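Local coordinates for dally-like protein (Drosophila melanogaster, PDB 3ODN) that probably serves as a cell-surface heparan sulfate proteoglycan of the glypican family, with a helical protein core linked to hedgehog signaling, at residues K123-Y128 against E138-F143; D184-Q189 against I295-A300; K229-G234 against N429-S434; A235-T240 against M441-H446. The protein carries 2 engineered substitutions. One frame throughout, in Å; residues are numbered along the deposited sequence.

Contact 1. Residues K123-Y128 against E138-F143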
loop_
_atom_site.group_PDB
_atom_site.type_symbol
_atom_site.label_atom_id
_atom_site.label_comp_id
_atom_site.label_asym_id
_atom_site.label_seq_id
_atom_site.Cartn_x
_atom_site.Cartn_y
_atom_site.Cartn_z
ATOM N N LYS A 123 10.663 -3.802 -20.157
ATOM C CA LYS A 123 11.738 -3.318 -19.300
ATOM C C LYS A 123 11.328 -2.068 -18.549
ATOM O O LYS A 123 11.645 -1.951 -17.373
ATOM C CB LYS A 123 13.022 -3.079 -20.114
ATOM C CG LYS A 123 13.871 -4.340 -20.212
ATOM C CD LYS A 123 14.382 -4.624 -21.623
ATOM C CE LYS A 123 15.008 -5.997 -21.706
ATOM N NZ LYS A 123 15.705 -6.215 -22.998
ATOM N N GLU A 124 10.603 -1.155 -19.214
ATOM C CA GLU A 124 10.090 0.084 -18.639
ATOM C C GLU A 124 9.079 -0.188 -17.542
ATOM O O GLU A 124 9.109 0.470 -16.499
ATOM C CB GLU A 124 9.471 0.960 -19.723
ATOM C CG GLU A 124 10.457 1.495 -20.766
ATOM C CD GLU A 124 11.494 2.538 -20.364
ATOM O OE1 GLU A 124 11.957 3.286 -21.259
ATOM O OE2 GLU A 124 11.871 2.591 -19.171
ATOM N N LEU A 125 8.203 -1.184 -17.768
ATOM C CA LEU A 125 7.163 -1.630 -16.849
ATOM C C LEU A 125 7.821 -2.303 -15.663
ATOM O O LEU A 125 7.419 -2.052 -14.541
ATOM C CB LEU A 125 6.162 -2.569 -17.549
ATOM C CG LEU A 125 5.493 -2.062 -18.837
ATOM C CD1 LEU A 125 4.793 -3.209 -19.569
ATOM C CD2 LEU A 125 4.522 -0.916 -18.571
ATOM N N GLU A 126 8.868 -3.119 -15.910
ATOM C CA GLU A 126 9.681 -3.775 -14.879
ATOM C C GLU A 126 10.409 -2.711 -14.007
ATOM O O GLU A 126 10.296 -2.758 -12.779
ATOM C CB GLU A 126 10.676 -4.772 -15.505
ATOM C CG GLU A 126 10.126 -6.190 -15.585
ATOM C CD GLU A 126 10.494 -7.107 -16.749
ATOM O OE1 GLU A 126 11.409 -6.777 -17.542
ATOM O OE2 GLU A 126 9.860 -8.185 -16.851
ATOM N N THR A 127 11.093 -1.728 -14.653
ATOM C CA THR A 127 11.830 -0.658 -13.986
ATOM C C THR A 127 10.904 0.194 -13.162
ATOM O O THR A 127 11.235 0.474 -12.010
ATOM C CB THR A 127 12.691 0.136 -14.973
ATOM O OG1 THR A 127 13.709 -0.732 -15.478
ATOM C CG2 THR A 127 13.334 1.377 -14.339
ATOM N N TYR A 128 9.749 0.598 -13.737
ATOM C CA TYR A 128 8.769 1.354 -12.992
ATOM C C TYR A 128 8.439 0.638 -11.681
ATOM O O TYR A 128 8.578 1.243 -10.619
ATOM C CB TYR A 128 7.466 1.626 -13.783
ATOM C CG TYR A 128 6.473 2.355 -12.904
ATOM C CD1 TYR A 128 6.589 3.721 -12.683
ATOM C CD2 TYR A 128 5.527 1.653 -12.159
ATOM C CE1 TYR A 128 5.762 4.381 -11.773
ATOM C CE2 TYR A 128 4.725 2.295 -11.212
ATOM C CZ TYR A 128 4.842 3.661 -11.032
ATOM O OH TYR A 128 4.051 4.306 -10.125
ATOM N N GLU A 138 4.279 8.454 -21.218
ATOM C CA GLU A 138 5.292 8.865 -22.217
ATOM C C GLU A 138 5.782 7.626 -22.975
ATOM O O GLU A 138 5.832 7.617 -24.209
ATOM C CB GLU A 138 6.467 9.550 -21.487
ATOM C CG GLU A 138 7.473 10.302 -22.351
ATOM C CD GLU A 138 8.371 11.250 -21.566
ATOM O OE1 GLU A 138 8.914 10.831 -20.517
ATOM O OE2 GLU A 138 8.524 12.417 -21.998
ATOM N N VAL A 139 6.110 6.580 -22.214
ATOM C CA VAL A 139 6.544 5.258 -22.657
ATOM C C VAL A 139 5.518 4.624 -23.640
ATOM O O VAL A 139 5.919 4.211 -24.726
ATOM C CB VAL A 139 6.871 4.387 -21.402
ATOM C CG1 VAL A 139 6.866 2.887 -21.698
ATOM C CG2 VAL A 139 8.201 4.809 -20.796
ATOM N N MET A 140 4.215 4.595 -23.267
ATOM C CA MET A 140 3.108 4.061 -24.070
ATOM C C MET A 140 2.906 4.867 -25.322
ATOM O O MET A 140 2.639 4.295 -26.379
ATOM C CB MET A 140 1.785 4.032 -23.270
ATOM C CG MET A 140 1.700 2.958 -22.192
ATOM S SD MET A 140 2.433 1.343 -22.615
ATOM C CE MET A 140 3.414 1.194 -21.277
ATOM N N ASP A 141 3.001 6.202 -25.206
ATOM C CA ASP A 141 2.872 7.140 -26.335
ATOM C C ASP A 141 3.972 6.883 -27.348
ATOM O O ASP A 141 3.678 6.746 -28.533
ATOM C CB ASP A 141 2.884 8.621 -25.862
ATOM C CG ASP A 141 1.603 9.130 -25.164
ATOM O OD1 ASP A 141 0.681 8.306 -24.915
ATOM O OD2 ASP A 141 1.539 10.342 -24.839
ATOM N N LYS A 142 5.231 6.747 -26.872
ATOM C CA LYS A 142 6.399 6.485 -27.712
ATOM C C LYS A 142 6.341 5.131 -28.398
ATOM O O LYS A 142 6.672 5.058 -29.584
ATOM C CB LYS A 142 7.719 6.680 -26.942
ATOM C CG LYS A 142 8.228 8.112 -27.025
ATOM C CD LYS A 142 8.919 8.563 -25.741
ATOM C CE LYS A 142 9.233 10.037 -25.789
ATOM N NZ LYS A 142 10.053 10.457 -24.628
ATOM N N PHE A 143 5.895 4.074 -27.660
ATOM C CA PHE A 143 5.772 2.691 -28.122
ATOM C C PHE A 143 4.834 2.548 -29.334
ATOM O O PHE A 143 5.246 2.031 -30.379
ATOM C CB PHE A 143 5.338 1.765 -26.947
ATOM C CG PHE A 143 4.762 0.441 -27.378
ATOM C CD1 PHE A 143 5.591 -0.583 -27.822
ATOM C CD2 PHE A 143 3.388 0.227 -27.370
ATOM C CE1 PHE A 143 5.056 -1.791 -28.266
ATOM C CE2 PHE A 143 2.855 -0.971 -27.840
ATOM C CZ PHE A 143 3.695 -1.971 -28.282
#
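E124 opens the contact by laying its aliphatic stem against the two methyls of V139, an instance of how a partly exposed acidic residue can still do hydrophobic work. Its CB lies 3.8 Å from V139 CG1, the nearest approach of this pair, and E124 CG sits 4.0 Å from both V139 CG1 and V139 CG2. A bend at chi2 (-69°) turns the carboxylate end along the valine, and the carboxyl carbon CD also comes within 4.0 Å of V139 CG2. One residue on, L125 reaches across with a single methyl. Its CB does not aim at the facing helix, but with CG anti to the carbonyl carbon (chi1 -54°) the branch CD2 swings over to meet M140 CE at 3.6 Å. L125 and M140 lie crosswise, methyl to methyl. M140 is kinked at chi2 and chi3, which brings its terminal CE toward the leucine. L121, one turn earlier on the helix of E124 and L125, touches both V139 and M140 and so extends the same apolar surface.

The helices 115-131 and 136-155 follow each other in the chain, and V134 in the connection touches E124, T127, Y128 and V139. M140 is also covered by helix 182-214, which makes this corner part of the glypican helical bundle. With no hydrogen bond or salt bridge crossing between the segments, their cohesion here is that of methyl and methylene packing, its inner half buried and its glutamate half partly exposed.

Contact 2. Residues D184-Q189 against I295-A300; sequences DKLSVQ and IKISEA
The carboxamide of Q189 is the flat group that meets the other helix here, and the ammonium of K296 approaches it from above one face, on the side of the carbonyl oxygen. K296 NZ lies 3.0 Å from Q189 OE1 in a weak hydrogen bond, standing well out of the amide plane. At the amide's other end, Q189 NE2 turns back to its own helix and makes a weak, long bond of 3.5 Å to K185 O.

The motif is a nearly antiparallel helix pair of the all-helical glypican core. The short axes run at 159° to each other and approach to 11.7 Å, a wide spacing that long side chains must span. K296 does most of the spanning. Its chain stays extended to CE and then turns at chi4 (-112°), which carries NZ round beside L186 CD1 at 3.5 Å, while K296 CD lies 3.8 Å from the same methyl. The lysine is thus amphipathic in use, with its stem on a leucine and its charge near an amide oxygen.

Inward from this partly exposed polar pair the contact becomes apolar. L186, with CG anti to the backbone N (chi1 -172°), divides its branches between two partners, CD1 to the lysine and CD2 to the isoleucine that follows it. F144 covers L186 from helix 136-155, while I297 is packed by F143 of that helix and by F99 and F103 of helix 48-106. L186 CD2 lies 4.2 Å from I297 CG1, the side chains crossing nearly perpendicularly.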
loop_
_atom_site.group_PDB
_atom_site.type_symbol
_atom_site.label_atom_id
_atom_site.label_comp_id
_atom_site.label_asym_id
_atom_site.label_seq_id
_atom_site.Cartn_x
_atom_site.Cartn_y
_atom_site.Cartn_z
ATOM N N ASP A 184 -4.957 5.293 -26.431
ATOM C CA ASP A 184 -5.532 6.244 -25.492
ATOM C C ASP A 184 -6.083 5.529 -24.247
ATOM O O ASP A 184 -5.748 5.923 -23.130
ATOM C CB ASP A 184 -6.600 7.116 -26.198
ATOM C CG ASP A 184 -6.383 7.391 -27.695
ATOM O OD1 ASP A 184 -5.207 7.365 -28.154
ATOM O OD2 ASP A 184 -7.386 7.654 -28.402
ATOM N N LYS A 185 -6.884 4.454 -24.449
ATOM C CA LYS A 185 -7.501 3.663 -23.378
ATOM C C LYS A 185 -6.506 2.796 -22.619
ATOM O O LYS A 185 -6.580 2.727 -21.395
ATOM C CB LYS A 185 -8.661 2.799 -23.919
ATOM C CG LYS A 185 -9.973 3.563 -24.091
ATOM C CD LYS A 185 -10.871 2.916 -25.136
ATOM C CE LYS A 185 -12.005 3.822 -25.533
ATOM N NZ LYS A 185 -12.741 3.300 -26.713
ATOM N N LEU A 186 -5.583 2.132 -23.338
ATOM C CA LEU A 186 -4.604 1.213 -22.733
ATOM C C LEU A 186 -3.578 1.893 -21.840
ATOM O O LEU A 186 -3.259 1.371 -20.776
ATOM C CB LEU A 186 -3.932 0.363 -23.830
ATOM C CG LEU A 186 -3.015 -0.778 -23.399
ATOM C CD1 LEU A 186 -3.700 -1.715 -22.421
ATOM C CD2 LEU A 186 -2.456 -1.528 -24.621
ATOM N N SER A 187 -3.073 3.048 -22.273
ATOM C CA SER A 187 -2.071 3.849 -21.578
ATOM C C SER A 187 -2.569 4.367 -20.250
ATOM O O SER A 187 -1.800 4.426 -19.314
ATOM C CB SER A 187 -1.593 5.004 -22.457
ATOM O OG SER A 187 -2.625 5.960 -22.635
ATOM N N VAL A 188 -3.851 4.747 -20.177
ATOM C CA VAL A 188 -4.508 5.217 -18.961
ATOM C C VAL A 188 -4.704 4.014 -18.008
ATOM O O VAL A 188 -4.417 4.154 -16.817
ATOM C CB VAL A 188 -5.783 6.070 -19.271
ATOM C CG1 VAL A 188 -6.594 6.382 -18.018
ATOM C CG2 VAL A 188 -5.408 7.372 -19.986
ATOM N N GLN A 189 -5.059 2.813 -18.539
ATOM C CA GLN A 189 -5.186 1.573 -17.739
ATOM C C GLN A 189 -3.836 1.172 -17.151
ATOM O O GLN A 189 -3.780 0.864 -15.984
ATOM C CB GLN A 189 -5.745 0.394 -18.561
ATOM C CG GLN A 189 -7.227 0.477 -18.897
ATOM C CD GLN A 189 -7.655 -0.693 -19.758
ATOM O OE1 GLN A 189 -7.748 -1.839 -19.292
ATOM N NE2 GLN A 189 -7.923 -0.441 -21.039
ATOM N N ILE A 295 -2.921 -9.865 -26.232
ATOM C CA ILE A 295 -4.223 -9.805 -26.919
ATOM C C ILE A 295 -4.593 -8.346 -27.218
ATOM O O ILE A 295 -5.036 -8.058 -28.322
ATOM C CB ILE A 295 -5.333 -10.561 -26.115
ATOM C CG1 ILE A 295 -5.080 -12.083 -26.094
ATOM C CG2 ILE A 295 -6.754 -10.256 -26.627
ATOM C CD1 ILE A 295 -5.159 -12.721 -24.697
ATOM N N LYS A 296 -4.391 -7.426 -26.254
ATOM C CA LYS A 296 -4.696 -5.991 -26.431
ATOM C C LYS A 296 -3.793 -5.355 -27.502
ATOM O O LYS A 296 -4.253 -4.515 -28.267
ATOM C CB LYS A 296 -4.556 -5.227 -25.109
ATOM C CG LYS A 296 -5.530 -5.652 -24.020
ATOM C CD LYS A 296 -4.970 -5.284 -22.627
ATOM C CE LYS A 296 -6.020 -5.182 -21.546
ATOM N NZ LYS A 296 -6.212 -3.781 -21.063
ATOM N N ILE A 297 -2.515 -5.759 -27.556
ATOM C CA ILE A 297 -1.570 -5.217 -28.528
ATOM C C ILE A 297 -1.786 -5.819 -29.939
ATOM O O ILE A 297 -1.708 -5.081 -30.926
ATOM C CB ILE A 297 -0.099 -5.142 -27.975
ATOM C CG1 ILE A 297 -0.055 -4.225 -26.732
ATOM C CG2 ILE A 297 0.925 -4.679 -29.058
ATOM C CD1 ILE A 297 1.122 -4.310 -25.924
ATOM N N SER A 298 -2.155 -7.125 -30.025
ATOM C CA SER A 298 -2.463 -7.792 -31.306
ATOM C C SER A 298 -3.733 -7.184 -31.941
ATOM O O SER A 298 -3.806 -7.015 -33.164
ATOM C CB SER A 298 -2.636 -9.297 -31.111
ATOM O OG SER A 298 -3.830 -9.615 -30.413
ATOM N N GLU A 299 -4.722 -6.842 -31.093
ATOM C CA GLU A 299 -5.981 -6.224 -31.497
ATOM C C GLU A 299 -5.766 -4.801 -32.031
ATOM O O GLU A 299 -6.421 -4.432 -33.002
ATOM C CB GLU A 299 -7.052 -6.343 -30.393
ATOM C CG GLU A 299 -7.620 -7.762 -30.326
ATOM C CD GLU A 299 -8.615 -8.140 -29.240
ATOM O OE1 GLU A 299 -8.656 -7.473 -28.178
ATOM O OE2 GLU A 299 -9.320 -9.156 -29.441
ATOM N N ALA A 300 -4.775 -4.053 -31.485
ATOM C CA ALA A 300 -4.375 -2.728 -31.995
ATOM C C ALA A 300 -3.687 -2.900 -33.386
ATOM O O ALA A 300 -3.931 -2.117 -34.308
ATOM C CB ALA A 300 -3.419 -2.068 -31.020
#

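Contact 3. Residues K229-G234 against N429-S434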
loop_
_atom_site.group_PDB
_atom_site.type_symbol
_atom_site.label_atom_id
_atom_site.label_comp_id
_atom_site.label_asym_id
_atom_site.label_seq_id
_atom_site.Cartn_x
_atom_site.Cartn_y
_atom_site.Cartn_z
ATOM N N LYS A 229 1.226 2.831 40.736
ATOM C CA LYS A 229 0.103 3.184 41.616
ATOM C C LYS A 229 -1.153 2.393 41.209
ATOM O O LYS A 229 -1.989 2.091 42.055
ATOM C CB LYS A 229 -0.152 4.700 41.579
ATOM C CG LYS A 229 -0.988 5.231 42.722
ATOM C CD LYS A 229 -1.550 6.609 42.408
ATOM C CE LYS A 229 -3.057 6.564 42.304
ATOM N NZ LYS A 229 -3.645 7.916 42.124
ATOM N N MET A 230 -1.249 2.025 39.925
ATOM C CA MET A 230 -2.357 1.241 39.390
ATOM C C MET A 230 -2.156 -0.267 39.608
ATOM O O MET A 230 -3.085 -0.959 40.025
ATOM C CB MET A 230 -2.588 1.597 37.907
ATOM C CG MET A 230 -3.735 0.837 37.211
ATOM S SD MET A 230 -3.289 -0.764 36.461
ATOM C CE MET A 230 -1.975 -0.220 35.265
ATOM N N GLN A 231 -0.957 -0.768 39.301
ATOM C CA GLN A 231 -0.647 -2.191 39.351
ATOM C C GLN A 231 -0.299 -2.767 40.711
ATOM O O GLN A 231 -0.861 -3.795 41.088
ATOM C CB GLN A 231 0.434 -2.528 38.305
ATOM C CG GLN A 231 0.668 -4.022 38.092
ATOM C CD GLN A 231 1.377 -4.292 36.791
ATOM O OE1 GLN A 231 0.772 -4.710 35.806
ATOM N NE2 GLN A 231 2.678 -4.086 36.755
ATOM N N HIS A 232 0.653 -2.133 41.421
ATOM C CA HIS A 232 1.221 -2.629 42.673
ATOM C C HIS A 232 0.818 -1.946 43.989
ATOM O O HIS A 232 1.136 -2.494 45.049
ATOM C CB HIS A 232 2.751 -2.610 42.563
ATOM C CG HIS A 232 3.298 -3.303 41.358
ATOM N ND1 HIS A 232 3.492 -4.671 41.337
ATOM C CD2 HIS A 232 3.716 -2.782 40.181
ATOM C CE1 HIS A 232 4.000 -4.942 40.146
ATOM N NE2 HIS A 232 4.143 -3.838 39.411
ATOM N N CYS A 233 0.171 -0.760 43.939
ATOM C CA CYS A 233 -0.165 -0.006 45.160
ATOM C C CYS A 233 -1.500 -0.280 45.883
ATOM O O CYS A 233 -1.775 0.335 46.919
ATOM C CB CYS A 233 0.129 1.485 45.010
ATOM S SG CYS A 233 1.841 1.854 44.534
ATOM N N GLY A 234 -2.286 -1.226 45.375
ATOM C CA GLY A 234 -3.521 -1.669 46.022
ATOM C C GLY A 234 -3.125 -2.475 47.243
ATOM O O GLY A 234 -3.641 -2.263 48.343
ATOM N N ASN A 429 -5.115 -9.130 29.972
ATOM C CA ASN A 429 -4.096 -10.160 30.136
ATOM C C ASN A 429 -3.966 -10.717 31.554
ATOM O O ASN A 429 -4.057 -9.958 32.519
ATOM C CB ASN A 429 -2.746 -9.635 29.664
ATOM C CG ASN A 429 -1.971 -10.694 28.944
ATOM O OD1 ASN A 429 -2.230 -10.977 27.768
ATOM N ND2 ASN A 429 -1.070 -11.363 29.661
ATOM N N GLU A 430 -3.669 -12.041 31.659
ATOM C CA GLU A 430 -3.460 -12.818 32.903
ATOM C C GLU A 430 -2.460 -12.130 33.854
ATOM O O GLU A 430 -2.521 -12.314 35.071
ATOM C CB GLU A 430 -2.991 -14.257 32.578
ATOM C CG GLU A 430 -3.946 -15.046 31.686
ATOM C CD GLU A 430 -3.366 -16.269 30.998
ATOM O OE1 GLU A 430 -3.606 -17.396 31.490
ATOM O OE2 GLU A 430 -2.706 -16.107 29.943
ATOM N N ASP A 431 -1.565 -11.320 33.268
ATOM C CA ASP A 431 -0.546 -10.492 33.898
ATOM C C ASP A 431 -1.204 -9.475 34.856
ATOM O O ASP A 431 -0.924 -9.529 36.042
ATOM C CB ASP A 431 0.277 -9.809 32.774
ATOM C CG ASP A 431 1.276 -8.730 33.163
ATOM O OD1 ASP A 431 1.684 -8.690 34.339
ATOM O OD2 ASP A 431 1.676 -7.946 32.270
ATOM N N ILE A 432 -2.099 -8.597 34.354
ATOM C CA ILE A 432 -2.820 -7.571 35.137
ATOM C C ILE A 432 -4.141 -8.140 35.664
ATOM O O ILE A 432 -4.445 -7.965 36.844
ATOM C CB ILE A 432 -3.038 -6.243 34.330
ATOM C CG1 ILE A 432 -1.704 -5.566 33.944
ATOM C CG2 ILE A 432 -3.931 -5.251 35.079
ATOM C CD1 ILE A 432 -1.113 -5.983 32.601
ATOM N N ALA A 433 -4.927 -8.813 34.786
ATOM C CA ALA A 433 -6.227 -9.421 35.112
ATOM C C ALA A 433 -7.174 -8.404 35.817
ATOM O O ALA A 433 -7.787 -8.718 36.838
ATOM C CB ALA A 433 -6.039 -10.696 35.943
ATOM N N SER A 434 -7.277 -7.181 35.226
ATOM C CA SER A 434 -8.102 -6.076 35.706
ATOM C C SER A 434 -9.577 -6.466 35.751
ATOM O O SER A 434 -10.056 -7.223 34.915
ATOM C CB SER A 434 -7.865 -4.814 34.883
ATOM O OG SER A 434 -8.573 -4.839 33.656
#
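Polar-against-apolar packing carries the direct contact, with the amide of Q231 set against the side chain of I432. Q231 OE1 lies 3.2 Å from I432 CG1 and 3.9 Å from I432 CD1, a close fit in which an oxygen rests on the hydrocarbon branch and the glutamine lies across the isoleucine. With its CG anti to the backbone N (chi1 -170°) and an extended chain beyond, Q231 stretches from the last turn of helix 222-231 to the loop opposite. Its methylene CG also lies 3.7 Å above the ring plane of H232, offset toward the rim.

Among apolar groups, M230 and I432 share a neighbour. Both touch C248 of helix 245-255, and M230 also meets Y247 and V251 there. C248 is bonded to C427 in one of the disulfides of this cysteine-rich end of the glypican core, so the isoleucine's loop leaves a helix, 422-428, that is itself covalently tied to the helix under the contact.

Hydrogen bonds shape the loop from within and hold it from outside. A433 N bonds to N429 O at 2.7 Å, closing a turn that carries I432, the residue that meets the glutamine. D431 OD2 makes a weak hydrogen bond to H65 of helix 48-106, and S434 OG is engaged by both T245 OG1 and C427 O.

Contact 4. Residues A235-T240 against M441-H446; sequences ACKGYT and MCWNGH
H446 O receives the ammonium of K237 at 2.8 Å from NZ, the one hydrogen bond between the two segments. The donor is tilted 28° from the carbonyl plane. K237 CD already lies 3.4 Å from H446 O, and a turn at chi3 (94°) sets CE and NZ round so that NZ meets the oxygen. The same histidine is held on its N-H side by an Asx turn, in which N444 OD1 accepts from H446 N at 3.1 Å and also from T447 N.

The lysine stem passes W443 at about a right angle, with K237 CD 4.1 Å from W443 CZ3. Y239 comes to the same indole with its rim: W443 CE3 lies at the edge of the tyrosine ring, near its plane, 4.3 Å from Y239 CD1. K237 O lies above one face of the tyrosine, offset toward its rim, and G445 N sits 3.5 Å above the centre of the W443 ring. Side chains and backbone thus both meet the tryptophan.

Covalently, C442 is joined to C244, just ahead of helix 245-255. Segment 235-240 lies in the loop between helix 222-231 and that helix, and 441-446 belongs to the long loop between helices 422-428 and 479-496, so the contact ties two loops at one end of the helical core.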
loop_
_atom_site.group_PDB
_atom_site.type_symbol
_atom_site.label_atom_id
_atom_site.label_comp_id
_atom_site.label_asym_id
_atom_site.label_seq_id
_atom_site.Cartn_x
_atom_site.Cartn_y
_atom_site.Cartn_z
ATOM N N ALA A 235 -2.097 -3.322 47.046
ATOM C CA ALA A 235 -1.429 -4.173 48.014
ATOM C C ALA A 235 -0.752 -3.321 49.102
ATOM O O ALA A 235 -0.675 -3.759 50.259
ATOM C CB ALA A 235 -0.402 -5.033 47.297
ATOM N N CYS A 236 -0.324 -2.079 48.740
ATOM C CA CYS A 236 0.289 -1.091 49.641
ATOM C C CYS A 236 -0.626 -0.696 50.798
ATOM O O CYS A 236 -0.138 -0.250 51.825
ATOM C CB CYS A 236 0.738 0.139 48.868
ATOM S SG CYS A 236 2.472 0.105 48.385
ATOM N N LYS A 237 -1.944 -0.789 50.589
ATOM C CA LYS A 237 -2.978 -0.472 51.557
ATOM C C LYS A 237 -3.586 -1.776 52.134
ATOM O O LYS A 237 -4.637 -1.741 52.784
ATOM C CB LYS A 237 -4.055 0.425 50.915
ATOM C CG LYS A 237 -3.618 1.857 50.634
ATOM C CD LYS A 237 -4.802 2.741 50.213
ATOM C CE LYS A 237 -5.433 3.490 51.372
ATOM N NZ LYS A 237 -6.450 4.478 50.920
ATOM N N GLY A 238 -2.900 -2.902 51.888
ATOM C CA GLY A 238 -3.293 -4.228 52.363
ATOM C C GLY A 238 -4.547 -4.781 51.716
ATOM O O GLY A 238 -5.467 -5.223 52.418
ATOM N N TYR A 239 -4.586 -4.748 50.378
ATOM C CA TYR A 239 -5.699 -5.203 49.545
ATOM C C TYR A 239 -5.237 -6.247 48.493
ATOM O O TYR A 239 -4.117 -6.159 47.993
ATOM C CB TYR A 239 -6.347 -4.006 48.821
ATOM C CG TYR A 239 -6.878 -2.870 49.678
ATOM C CD1 TYR A 239 -6.921 -1.565 49.187
ATOM C CD2 TYR A 239 -7.459 -3.116 50.920
ATOM C CE1 TYR A 239 -7.506 -0.534 49.920
ATOM C CE2 TYR A 239 -8.013 -2.083 51.680
ATOM C CZ TYR A 239 -8.029 -0.793 51.175
ATOM O OH TYR A 239 -8.572 0.225 51.916
ATOM N N THR A 240 -6.117 -7.218 48.159
ATOM C CA THR A 240 -5.855 -8.335 47.232
ATOM C C THR A 240 -6.678 -8.215 45.957
ATOM O O THR A 240 -6.532 -9.021 45.031
ATOM C CB THR A 240 -6.017 -9.704 47.951
ATOM O OG1 THR A 240 -7.303 -9.787 48.576
ATOM C CG2 THR A 240 -4.935 -9.951 49.005
ATOM N N MET A 441 -15.540 -3.749 43.695
ATOM C CA MET A 441 -14.591 -4.644 44.353
ATOM C C MET A 441 -13.211 -4.574 43.713
ATOM O O MET A 441 -12.502 -5.572 43.651
ATOM C CB MET A 441 -15.122 -6.093 44.340
ATOM C CG MET A 441 -16.389 -6.299 45.144
ATOM S SD MET A 441 -16.145 -5.889 46.851
ATOM C CE MET A 441 -14.898 -7.110 47.291
ATOM N N CYS A 442 -12.821 -3.404 43.243
ATOM C CA CYS A 442 -11.525 -3.276 42.607
ATOM C C CYS A 442 -10.726 -2.061 43.080
ATOM O O CYS A 442 -11.305 -1.112 43.610
ATOM C CB CYS A 442 -11.675 -3.314 41.087
ATOM S SG CYS A 442 -12.950 -2.203 40.431
ATOM N N TRP A 443 -9.393 -2.111 42.898
ATOM C CA TRP A 443 -8.465 -1.029 43.189
ATOM C C TRP A 443 -8.705 0.119 42.189
ATOM O O TRP A 443 -8.695 -0.123 40.972
ATOM C CB TRP A 443 -7.006 -1.534 43.152
ATOM C CG TRP A 443 -5.974 -0.440 43.248
ATOM C CD1 TRP A 443 -5.047 -0.112 42.305
ATOM C CD2 TRP A 443 -5.819 0.519 44.311
ATOM N NE1 TRP A 443 -4.324 0.989 42.709
ATOM C CE2 TRP A 443 -4.765 1.387 43.943
ATOM C CE3 TRP A 443 -6.437 0.701 45.563
ATOM C CZ2 TRP A 443 -4.307 2.413 44.783
ATOM C CZ3 TRP A 443 -5.997 1.731 46.384
ATOM C CH2 TRP A 443 -4.962 2.589 45.980
ATOM N N ASN A 444 -8.932 1.359 42.704
ATOM C CA ASN A 444 -9.236 2.563 41.904
ATOM C C ASN A 444 -8.255 3.752 41.989
ATOM O O ASN A 444 -8.534 4.811 41.416
ATOM C CB ASN A 444 -10.699 3.032 42.151
ATOM C CG ASN A 444 -10.980 3.786 43.442
ATOM O OD1 ASN A 444 -10.121 3.960 44.317
ATOM N ND2 ASN A 444 -12.215 4.245 43.590
ATOM N N GLY A 445 -7.155 3.592 42.722
ATOM C CA GLY A 445 -6.186 4.668 42.919
ATOM C C GLY A 445 -6.258 5.309 44.293
ATOM O O GLY A 445 -5.345 6.037 44.685
ATOM N N HIS A 446 -7.347 5.037 45.039
ATOM C CA HIS A 446 -7.598 5.545 46.393
ATOM C C HIS A 446 -7.924 4.384 47.312
ATOM O O HIS A 446 -7.187 4.154 48.263
ATOM C CB HIS A 446 -8.760 6.548 46.400
ATOM C CG HIS A 446 -8.540 7.727 45.511
ATOM N ND1 HIS A 446 -7.990 8.902 45.992
ATOM C CD2 HIS A 446 -8.805 7.874 44.195
ATOM C CE1 HIS A 446 -7.930 9.720 44.956
ATOM N NE2 HIS A 446 -8.394 9.138 43.846
#

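The four contacts form two pairs at opposite sides of the chain's centre. Contacts 1 and 2 have centres 13 Å apart and touch directly: M140 CB of contact 1 packs on S187 CB of contact 2 at 3.6 Å, and F143 CZ meets I297 CG2 at 4.0 Å. Contacts 3 and 4, with centres 10 Å apart, are joined by a probable hydrogen bond of 2.7 Å from W443 NE1 to K229 O, while G234 O packs on Y239 CB. Between contacts 1 and 3 the centres are 60 Å apart, with nearest atoms about 41 Å. The elongated core thus combines helix packing in one region with loops and helix ends tied by disulfides in the other.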